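Local coordinates for protein DNA ligase (Archaeoglobus fulgidus, PDB 3GDE) that probably seals nicks in double-stranded DNA during replication, recombination and repair, using ATP and forming a covalent lysine-AMP intermediate, at residues R192-T197 / P225-L230; N279-I284 / L317-R322; G435-G440 / V488-K493. All coordinates share one frame; numbering follows the deposited sequence.

In the fold
Following the chain from its N terminus, interaction 1 closes the loop that holds helix 200-216: helix 187-197 of the helical N-terminal region is met by residues 225-230, just where the chain enters the adenylation domain at strand 230-233. Interaction 2 lies within that domain and closes the excursion from helix 282-291 through strands 296-306 and 309-311 to helix 313-321. Interaction 3, in the C-terminal OB-fold domain, closes the excursion through strands 446-454 and 461-467 and helix 473-483, joining the end of strand 428-437 to the turn after strand 487-491. The three follow in series, none nested or crossed. The centres of interactions 1 and 2 are about 23 Å apart, those of 1 and 3 about 41 Å.

Interaction 1 of 3, residues R192-T197 / P225-L230; sequences RAYMIT and PVRMML
Met195 and Arg227 form the tight part of this contact, through both backbone and side chains. Arg227 N donates to Met195 O at 2.7 Å in an almost straight bond (172°). The same carbonyl also receives a CA-H...O contact from Val226, whose CA lies 3.4 Å from Met195 O, so two consecutive residues of the extended 225-230 segment lean on one carbonyl near the end of helix 187-197. Met195 bends at chi2 (-55°), which brings SD to 3.8 Å from Arg227 CB and over one face of the guanidinium, offset toward its rim. The helix belongs to the helical N-terminal region, and the extended segment leads into strand 230-233 of the adenylation domain, so the contact spans the passage between the two. The Arg227 side chain also lies about 5 Å from that of Arg272, a predicted ATP-binding residue. Tyr194 CE2 lies in the guanidinium plane at its edge, 3.3 Å from Arg227 NH2, with the two planes nearly perpendicular (86°). The phenol OH is hydrogen-bonded to Glu172, while Arg227 NE makes a weak bond to Asn198 OD1. This close side is partly exposed; the looser packing is buried, with Ile196 CG2 4.5 Å from Val226 CB.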
loop_
_atom_site.group_PDB
_atom_site.type_symbol
_atom_site.label_atom_id
_atom_site.label_comp_id
_atom_site.label_asym_id
_atom_site.label_seq_id
_atom_site.Cartn_x
_atom_site.Cartn_y
_atom_site.Cartn_z
ATOM N N ARG A 192 17.156 -1.161 -3.086
ATOM C CA ARG A 192 17.091 -2.249 -4.075
ATOM C C ARG A 192 16.674 -3.585 -3.483
ATOM O O ARG A 192 15.871 -4.295 -4.073
ATOM C CB ARG A 192 18.420 -2.401 -4.820
ATOM C CG ARG A 192 18.471 -1.672 -6.138
ATOM C CD ARG A 192 19.779 -1.944 -6.874
ATOM N NE ARG A 192 20.787 -0.924 -6.571
ATOM C CZ ARG A 192 21.938 -1.155 -5.946
ATOM N NH1 ARG A 192 22.261 -2.387 -5.560
ATOM N NH2 ARG A 192 22.779 -0.147 -5.716
ATOM N N ALA A 193 17.231 -3.917 -2.320
ATOM C CA ALA A 193 16.895 -5.144 -1.591
ATOM C C ALA A 193 15.437 -5.162 -1.096
ATOM O O ALA A 193 14.774 -6.209 -1.089
ATOM C CB ALA A 193 17.854 -5.333 -0.419
ATOM N N TYR A 194 14.956 -3.996 -0.679
ATOM C CA TYR A 194 13.565 -3.819 -0.295
ATOM C C TYR A 194 12.602 -4.069 -1.458
ATOM O O TYR A 194 11.538 -4.679 -1.277
ATOM C CB TYR A 194 13.340 -2.415 0.269
ATOM C CG TYR A 194 11.953 -2.171 0.821
ATOM C CD1 TYR A 194 11.306 -3.127 1.608
ATOM C CD2 TYR A 194 11.306 -0.966 0.588
ATOM C CE1 TYR A 194 10.042 -2.893 2.139
ATOM C CE2 TYR A 194 10.049 -0.716 1.110
ATOM C CZ TYR A 194 9.420 -1.683 1.886
ATOM O OH TYR A 194 8.165 -1.424 2.397
ATOM N N MET A 195 12.981 -3.598 -2.642
ATOM C CA MET A 195 12.139 -3.748 -3.830
ATOM C C MET A 195 11.947 -5.215 -4.265
ATOM O O MET A 195 10.937 -5.548 -4.887
ATOM C CB MET A 195 12.661 -2.880 -4.983
ATOM C CG MET A 195 12.662 -1.364 -4.717
ATOM S SD MET A 195 11.066 -0.670 -4.213
ATOM C CE MET A 195 11.531 0.993 -3.763
ATOM N N ILE A 196 12.890 -6.093 -3.930
ATOM C CA ILE A 196 12.747 -7.509 -4.304
ATOM C C ILE A 196 12.299 -8.437 -3.166
ATOM O O ILE A 196 11.994 -9.603 -3.412
ATOM C CB ILE A 196 14.006 -8.100 -4.996
ATOM C CG1 ILE A 196 15.200 -8.117 -4.047
ATOM C CG2 ILE A 196 14.317 -7.373 -6.314
ATOM C CD1 ILE A 196 16.219 -9.171 -4.396
ATOM N N THR A 197 12.258 -7.926 -1.935
ATOM C CA THR A 197 11.806 -8.723 -0.778
ATOM C C THR A 197 10.510 -8.207 -0.194
ATOM O O THR A 197 9.741 -8.983 0.369
ATOM C CB THR A 197 12.846 -8.771 0.369
ATOM O OG1 THR A 197 13.083 -7.447 0.863
ATOM C CG2 THR A 197 14.151 -9.390 -0.104
ATOM N N PRO A 225 6.926 -11.391 -3.566
ATOM C CA PRO A 225 6.614 -10.375 -4.562
ATOM C C PRO A 225 7.722 -9.361 -4.709
ATOM O O PRO A 225 8.384 -8.998 -3.734
ATOM C CB PRO A 225 5.356 -9.701 -4.000
ATOM C CG PRO A 225 5.463 -9.913 -2.528
ATOM C CD PRO A 225 6.056 -11.277 -2.381
ATOM N N VAL A 226 7.919 -8.927 -5.943
ATOM C CA VAL A 226 8.835 -7.848 -6.232
ATOM C C VAL A 226 8.061 -6.601 -6.664
ATOM O O VAL A 226 7.019 -6.687 -7.331
ATOM C CB VAL A 226 10.026 -8.289 -7.161
ATOM C CG1 VAL A 226 9.947 -9.776 -7.541
ATOM C CG2 VAL A 226 10.225 -7.361 -8.375
ATOM N N ARG A 227 8.545 -5.448 -6.216
ATOM C CA ARG A 227 7.901 -4.184 -6.519
ATOM C C ARG A 227 7.910 -3.982 -8.023
ATOM O O ARG A 227 8.957 -4.089 -8.663
ATOM C CB ARG A 227 8.629 -3.042 -5.827
ATOM C CG ARG A 227 7.713 -1.961 -5.359
ATOM C CD ARG A 227 6.913 -2.408 -4.156
ATOM N NE ARG A 227 7.474 -1.912 -2.903
ATOM C CZ ARG A 227 7.274 -0.685 -2.435
ATOM N NH1 ARG A 227 6.541 0.183 -3.118
ATOM N NH2 ARG A 227 7.821 -0.317 -1.289
ATOM N N MET A 228 6.741 -3.723 -8.591
ATOM C CA MET A 228 6.630 -3.612 -10.042
ATOM C C MET A 228 7.356 -2.384 -10.594
ATOM O O MET A 228 7.411 -1.334 -9.945
ATOM C CB MET A 228 5.161 -3.595 -10.464
ATOM C CG MET A 228 4.426 -4.873 -10.129
ATOM S SD MET A 228 2.678 -4.534 -10.101
ATOM C CE MET A 228 2.012 -6.188 -9.866
ATOM N N MET A 229 7.928 -2.530 -11.780
ATOM C CA MET A 229 8.475 -1.379 -12.504
ATOM C C MET A 229 7.316 -0.503 -12.963
ATOM O O MET A 229 6.315 -1.009 -13.466
ATOM C CB MET A 229 9.315 -1.838 -13.699
ATOM C CG MET A 229 9.975 -0.716 -14.469
ATOM S SD MET A 229 11.142 -1.369 -15.652
ATOM C CE MET A 229 11.881 0.146 -16.267
ATOM N N LEU A 230 7.448 0.806 -12.783
ATOM C CA LEU A 230 6.357 1.731 -13.092
ATOM C C LEU A 230 6.687 2.656 -14.257
ATOM O O LEU A 230 7.851 2.978 -14.479
ATOM C CB LEU A 230 6.010 2.559 -11.848
ATOM C CG LEU A 230 5.616 1.817 -10.567
ATOM C CD1 LEU A 230 5.392 2.820 -9.438
ATOM C CD2 LEU A 230 4.374 0.967 -10.783
#

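Interaction 2 of 3, residues N279-I284 / L317-R322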
loop_
_atom_site.group_PDB
_atom_site.type_symbol
_atom_site.label_atom_id
_atom_site.label_comp_id
_atom_site.label_asym_id
_atom_site.label_seq_id
_atom_site.Cartn_x
_atom_site.Cartn_y
_atom_site.Cartn_z
ATOM N N ASN A 279 -6.414 -16.682 -4.062
ATOM C CA ASN A 279 -7.653 -17.405 -3.754
ATOM C C ASN A 279 -8.884 -16.778 -4.405
ATOM O O ASN A 279 -9.910 -17.445 -4.576
ATOM C CB ASN A 279 -7.856 -17.530 -2.233
ATOM C CG ASN A 279 -6.757 -18.331 -1.564
ATOM O OD1 ASN A 279 -6.073 -19.131 -2.208
ATOM N ND2 ASN A 279 -6.563 -18.108 -0.270
ATOM N N ALA A 280 -8.774 -15.499 -4.763
ATOM C CA ALA A 280 -9.849 -14.795 -5.455
ATOM C C ALA A 280 -9.879 -15.142 -6.943
ATOM O O ALA A 280 -10.888 -14.918 -7.612
ATOM C CB ALA A 280 -9.717 -13.289 -5.252
ATOM N N LEU A 281 -8.785 -15.706 -7.452
ATOM C CA LEU A 281 -8.659 -15.990 -8.884
ATOM C C LEU A 281 -8.423 -17.466 -9.241
ATOM O O LEU A 281 -7.466 -17.781 -9.964
ATOM C CB LEU A 281 -7.562 -15.109 -9.515
ATOM C CG LEU A 281 -7.526 -13.593 -9.241
ATOM C CD1 LEU A 281 -6.365 -12.949 -9.982
ATOM C CD2 LEU A 281 -8.850 -12.895 -9.584
ATOM N N PRO A 282 -9.305 -18.380 -8.776
ATOM C CA PRO A 282 -9.126 -19.787 -9.161
ATOM C C PRO A 282 -9.127 -20.001 -10.675
ATOM O O PRO A 282 -8.360 -20.836 -11.181
ATOM C CB PRO A 282 -10.324 -20.493 -8.509
ATOM C CG PRO A 282 -11.304 -19.414 -8.206
ATOM C CD PRO A 282 -10.476 -18.210 -7.895
ATOM N N ASP A 283 -9.952 -19.234 -11.391
ATOM C CA ASP A 283 -10.025 -19.326 -12.848
ATOM C C ASP A 283 -8.699 -19.012 -13.542
ATOM O O ASP A 283 -8.252 -19.763 -14.415
ATOM C CB ASP A 283 -11.166 -18.463 -13.407
ATOM C CG ASP A 283 -11.127 -17.009 -12.923
ATOM O OD1 ASP A 283 -11.678 -16.144 -13.636
ATOM O OD2 ASP A 283 -10.573 -16.725 -11.841
ATOM N N ILE A 284 -8.073 -17.901 -13.149
ATOM C CA ILE A 284 -6.782 -17.505 -13.712
ATOM C C ILE A 284 -5.670 -18.451 -13.237
ATOM O O ILE A 284 -4.824 -18.857 -14.027
ATOM C CB ILE A 284 -6.457 -16.002 -13.417
ATOM C CG1 ILE A 284 -7.466 -15.073 -14.121
ATOM C CG2 ILE A 284 -5.022 -15.645 -13.802
ATOM C CD1 ILE A 284 -7.598 -15.265 -15.657
ATOM N N LEU A 317 -11.496 -5.531 -9.871
ATOM C CA LEU A 317 -11.355 -5.199 -8.457
ATOM C C LEU A 317 -12.407 -5.900 -7.596
ATOM O O LEU A 317 -12.093 -6.337 -6.493
ATOM C CB LEU A 317 -11.364 -3.674 -8.225
ATOM C CG LEU A 317 -10.209 -2.841 -8.807
ATOM C CD1 LEU A 317 -10.387 -1.360 -8.472
ATOM C CD2 LEU A 317 -8.813 -3.348 -8.364
ATOM N N ARG A 318 -13.639 -6.006 -8.103
ATOM C CA ARG A 318 -14.704 -6.777 -7.432
ATOM C C ARG A 318 -14.343 -8.243 -7.228
ATOM O O ARG A 318 -14.612 -8.804 -6.170
ATOM C CB ARG A 318 -16.019 -6.702 -8.200
ATOM C CG ARG A 318 -16.791 -5.428 -7.962
ATOM C CD ARG A 318 -18.290 -5.663 -8.070
ATOM N NE ARG A 318 -18.956 -4.498 -8.647
ATOM C CZ ARG A 318 -19.223 -4.353 -9.942
ATOM N NH1 ARG A 318 -18.901 -5.311 -10.806
ATOM N NH2 ARG A 318 -19.829 -3.252 -10.377
ATOM N N ARG A 319 -13.753 -8.855 -8.252
ATOM C CA ARG A 319 -13.219 -10.211 -8.153
ATOM C C ARG A 319 -12.179 -10.278 -7.043
ATOM O O ARG A 319 -12.223 -11.180 -6.211
ATOM C CB ARG A 319 -12.591 -10.661 -9.483
ATOM C CG ARG A 319 -13.571 -10.934 -10.630
ATOM C CD ARG A 319 -14.373 -12.228 -10.444
ATOM N NE ARG A 319 -13.521 -13.334 -10.029
ATOM C CZ ARG A 319 -13.009 -14.252 -10.837
ATOM N NH1 ARG A 319 -13.275 -14.239 -12.132
ATOM N NH2 ARG A 319 -12.234 -15.200 -10.336
ATOM N N PHE A 320 -11.255 -9.314 -7.039
ATOM C CA PHE A 320 -10.219 -9.194 -6.001
ATOM C C PHE A 320 -10.811 -9.099 -4.592
ATOM O O PHE A 320 -10.252 -9.661 -3.655
ATOM C CB PHE A 320 -9.309 -7.981 -6.263
ATOM C CG PHE A 320 -8.328 -8.165 -7.404
ATOM C CD1 PHE A 320 -7.342 -7.210 -7.634
ATOM C CD2 PHE A 320 -8.377 -9.281 -8.234
ATOM C CE1 PHE A 320 -6.435 -7.352 -8.673
ATOM C CE2 PHE A 320 -7.470 -9.437 -9.285
ATOM C CZ PHE A 320 -6.497 -8.466 -9.505
ATOM N N ARG A 321 -11.929 -8.384 -4.452
ATOM C CA ARG A 321 -12.654 -8.307 -3.176
ATOM C C ARG A 321 -13.223 -9.661 -2.762
ATOM O O ARG A 321 -13.009 -10.089 -1.628
ATOM C CB ARG A 321 -13.771 -7.263 -3.219
ATOM C CG ARG A 321 -13.285 -5.834 -3.127
ATOM C CD ARG A 321 -14.430 -4.838 -2.902
ATOM N NE ARG A 321 -14.969 -4.830 -1.534
ATOM C CZ ARG A 321 -14.259 -4.919 -0.404
ATOM N NH1 ARG A 321 -12.928 -5.014 -0.425
ATOM N NH2 ARG A 321 -14.891 -4.899 0.768
ATOM N N ARG A 322 -13.941 -10.309 -3.688
ATOM C CA ARG A 322 -14.462 -11.697 -3.571
ATOM C C ARG A 322 -15.971 -11.799 -3.820
ATOM O O ARG A 322 -16.572 -12.869 -3.668
ATOM C CB ARG A 322 -14.098 -12.360 -2.238
ATOM C CG ARG A 322 -12.800 -13.146 -2.264
ATOM C CD ARG A 322 -12.318 -13.462 -0.856
ATOM N NE ARG A 322 -13.414 -13.847 0.038
ATOM C CZ ARG A 322 -13.857 -13.110 1.057
ATOM N NH1 ARG A 322 -13.300 -11.936 1.334
ATOM N NH2 ARG A 322 -14.861 -13.554 1.805
HETATM O O HOH W 1 -13.437 -13.399 -7.028
#
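The backbones approach most closely at Ala280 and Phe320, whose CA atoms lie 5.6 Å apart, where the turn leading into helix 282-291 passes the last turn of helix 313-321. Arg319 dominates the side-chain contact. Bent at chi2 (-73°) and chi3, it reaches across to the first turn of helix 282-291 and grips Asp283 end-on in a two-pronged salt bridge: Arg319 NH1 bonds Asp283 OD1 at 2.9 Å and Arg319 NH2 bonds Asp283 OD2 at 2.7 Å. Both oxygens are met from above the carboxylate plane, which is turned 32° from the guanidinium. Arg319 NH2 has a second acceptor in Ala280 O, at 3.1 Å and in the carbonyl plane. Within the adenylation domain, this network joins the N-terminal end of one helix to the C-terminal end of another, and Ile333 O takes a further bond from Arg319 NH1. A water donates to Ala280 O and Arg319 O and accepts from Arg319 NE. The bonds on all three guanidinium nitrogens should restrict its rotation. Beside this cluster, Leu281 CD1 and CD2 both lie 3.7 Å from Phe320 CE2, CD2 at the ring edge. The Phe320 side chain is about 7 Å from that of Arg272, a predicted ATP-binding residue.

Interaction 3 of 3, residues G435-G440 / V488-K493; sequences GEWGEG and VSQQGK
Trp437 and Lys493 bring the end of strand 428-437 against the turn following strand 487-491, at the margin of the antiparallel sheet of the OB-fold domain. Strand 494-497 begins at once after this turn and pairs with both strands; Gly435 continues the backbone pairing at Val495. Farther back, a classic beta bulge sets Val488 and Ser489 together opposite Glu496.

Among the backbone contacts, Trp437 N donates to Lys493 O at 3.1 Å, with the donor tilted 24° from the carbonyl plane. Lys493 O also receives a CA-H...O contact from Glu436 CA, at 3.3 Å and with an angle of 154° at the hydrogen, so one carbonyl engages two successive residues of the strand. The Glu436 carboxylate turns elsewhere, with a weak hydrogen bond between OE1 and Ser448 OG and a long, weak ion pair with Arg466.

Packing is limited to Lys493 on Trp437. The Lys493 chain curls through bends at chi2, chi3 and chi4 against the base of the Trp437 side chain and its carbonyl: Lys493 CE comes to 3.5 Å from Trp437 CB, and Lys493 CD sits 3.7 Å from Trp437 O.

An amide-indole approach completes the contact. The Gln490 and Trp437 side chains run at about a right angle to each other. A weak bond from Gln490 NE2 to Gly492 O ties the amide to the turn, and Gln490 OE1 lies near the indole plane at its edge, 3.5 Å from Trp437 NE1.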
loop_
_atom_site.group_PDB
_atom_site.type_symbol
_atom_site.label_atom_id
_atom_site.label_comp_id
_atom_site.label_asym_id
_atom_site.label_seq_id
_atom_site.Cartn_x
_atom_site.Cartn_y
_atom_site.Cartn_z
ATOM N N GLY A 435 -13.610 15.813 6.793
ATOM C CA GLY A 435 -14.934 15.901 6.214
ATOM C C GLY A 435 -15.802 17.010 6.776
ATOM O O GLY A 435 -15.381 17.774 7.642
ATOM N N GLU A 436 -17.018 17.098 6.248
ATOM C CA GLU A 436 -18.014 18.045 6.706
ATOM C C GLU A 436 -19.363 17.350 6.739
ATOM O O GLU A 436 -19.723 16.609 5.820
ATOM C CB GLU A 436 -18.079 19.278 5.802
ATOM C CG GLU A 436 -16.891 20.235 5.928
ATOM C CD GLU A 436 -16.973 21.430 4.971
ATOM O OE1 GLU A 436 -17.266 21.245 3.759
ATOM O OE2 GLU A 436 -16.734 22.572 5.434
ATOM N N TRP A 437 -20.094 17.578 7.825
ATOM C CA TRP A 437 -21.472 17.126 7.931
ATOM C C TRP A 437 -22.347 17.929 6.986
ATOM O O TRP A 437 -22.131 19.132 6.794
ATOM C CB TRP A 437 -21.965 17.255 9.373
ATOM C CG TRP A 437 -21.322 16.263 10.284
ATOM C CD1 TRP A 437 -20.365 16.509 11.222
ATOM C CD2 TRP A 437 -21.569 14.850 10.317
ATOM N NE1 TRP A 437 -20.001 15.337 11.846
ATOM C CE2 TRP A 437 -20.725 14.303 11.310
ATOM C CE3 TRP A 437 -22.426 13.996 9.606
ATOM C CZ2 TRP A 437 -20.720 12.936 11.622
ATOM C CZ3 TRP A 437 -22.420 12.640 9.909
ATOM C CH2 TRP A 437 -21.569 12.122 10.911
ATOM N N GLY A 438 -23.313 17.247 6.376
ATOM C CA GLY A 438 -24.346 17.908 5.574
ATOM C C GLY A 438 -25.267 18.775 6.424
ATOM O O GLY A 438 -25.060 18.936 7.636
ATOM N N GLU A 439 -26.298 19.329 5.790
ATOM C CA GLU A 439 -27.155 20.336 6.427
ATOM C C GLU A 439 -28.636 20.027 6.215
ATOM O O GLU A 439 -28.999 19.326 5.254
ATOM C CB GLU A 439 -26.797 21.746 5.921
ATOM C CG GLU A 439 -27.229 22.080 4.474
ATOM C CD GLU A 439 -26.831 21.020 3.442
ATOM O OE1 GLU A 439 -25.644 20.617 3.410
ATOM O OE2 GLU A 439 -27.712 20.588 2.661
ATOM N N GLY A 440 -29.480 20.541 7.115
ATOM C CA GLY A 440 -30.930 20.326 7.043
ATOM C C GLY A 440 -31.309 18.854 7.127
ATOM O O GLY A 440 -31.138 18.228 8.174
ATOM N N VAL A 488 -12.033 11.916 15.116
ATOM C CA VAL A 488 -10.985 12.117 16.080
ATOM C C VAL A 488 -10.932 13.622 16.436
ATOM O O VAL A 488 -10.235 14.059 17.350
ATOM C CB VAL A 488 -9.675 11.536 15.482
ATOM C CG1 VAL A 488 -8.757 12.617 14.923
ATOM C CG2 VAL A 488 -8.983 10.659 16.478
ATOM N N SER A 489 -11.700 14.400 15.689
ATOM C CA SER A 489 -11.869 15.822 15.944
ATOM C C SER A 489 -13.203 16.220 15.339
ATOM O O SER A 489 -13.533 15.805 14.228
ATOM C CB SER A 489 -10.725 16.641 15.323
ATOM O OG SER A 489 -11.007 18.035 15.322
ATOM N N GLN A 490 -13.988 16.978 16.096
ATOM C CA GLN A 490 -15.194 17.602 15.553
ATOM C C GLN A 490 -15.327 19.031 16.052
ATOM O O GLN A 490 -15.587 19.261 17.241
ATOM C CB GLN A 490 -16.460 16.797 15.861
ATOM C CG GLN A 490 -17.686 17.382 15.172
ATOM C CD GLN A 490 -18.882 16.453 15.129
ATOM O OE1 GLN A 490 -18.753 15.227 15.131
ATOM N NE2 GLN A 490 -20.066 17.045 15.065
ATOM N N GLN A 491 -15.113 19.972 15.132
ATOM C CA GLN A 491 -15.355 21.392 15.365
ATOM C C GLN A 491 -16.560 21.825 14.529
ATOM O O GLN A 491 -16.411 22.341 13.413
ATOM C CB GLN A 491 -14.123 22.221 14.998
ATOM C CG GLN A 491 -12.820 21.722 15.620
ATOM C CD GLN A 491 -11.596 22.464 15.099
ATOM O OE1 GLN A 491 -10.457 22.073 15.379
ATOM N NE2 GLN A 491 -11.824 23.537 14.333
ATOM N N GLY A 492 -17.752 21.576 15.068
ATOM C CA GLY A 492 -18.999 21.941 14.407
ATOM C C GLY A 492 -19.362 21.046 13.241
ATOM O O GLY A 492 -19.846 19.926 13.426
ATOM N N LYS A 493 -19.137 21.549 12.033
ATOM C CA LYS A 493 -19.379 20.772 10.825
ATOM C C LYS A 493 -18.115 20.020 10.412
ATOM O O LYS A 493 -18.203 18.925 9.861
ATOM C CB LYS A 493 -19.876 21.675 9.684
ATOM C CG LYS A 493 -21.194 22.425 9.972
ATOM C CD LYS A 493 -22.450 21.650 9.523
ATOM C CE LYS A 493 -22.809 20.488 10.459
ATOM N NZ LYS A 493 -22.990 20.893 11.887
#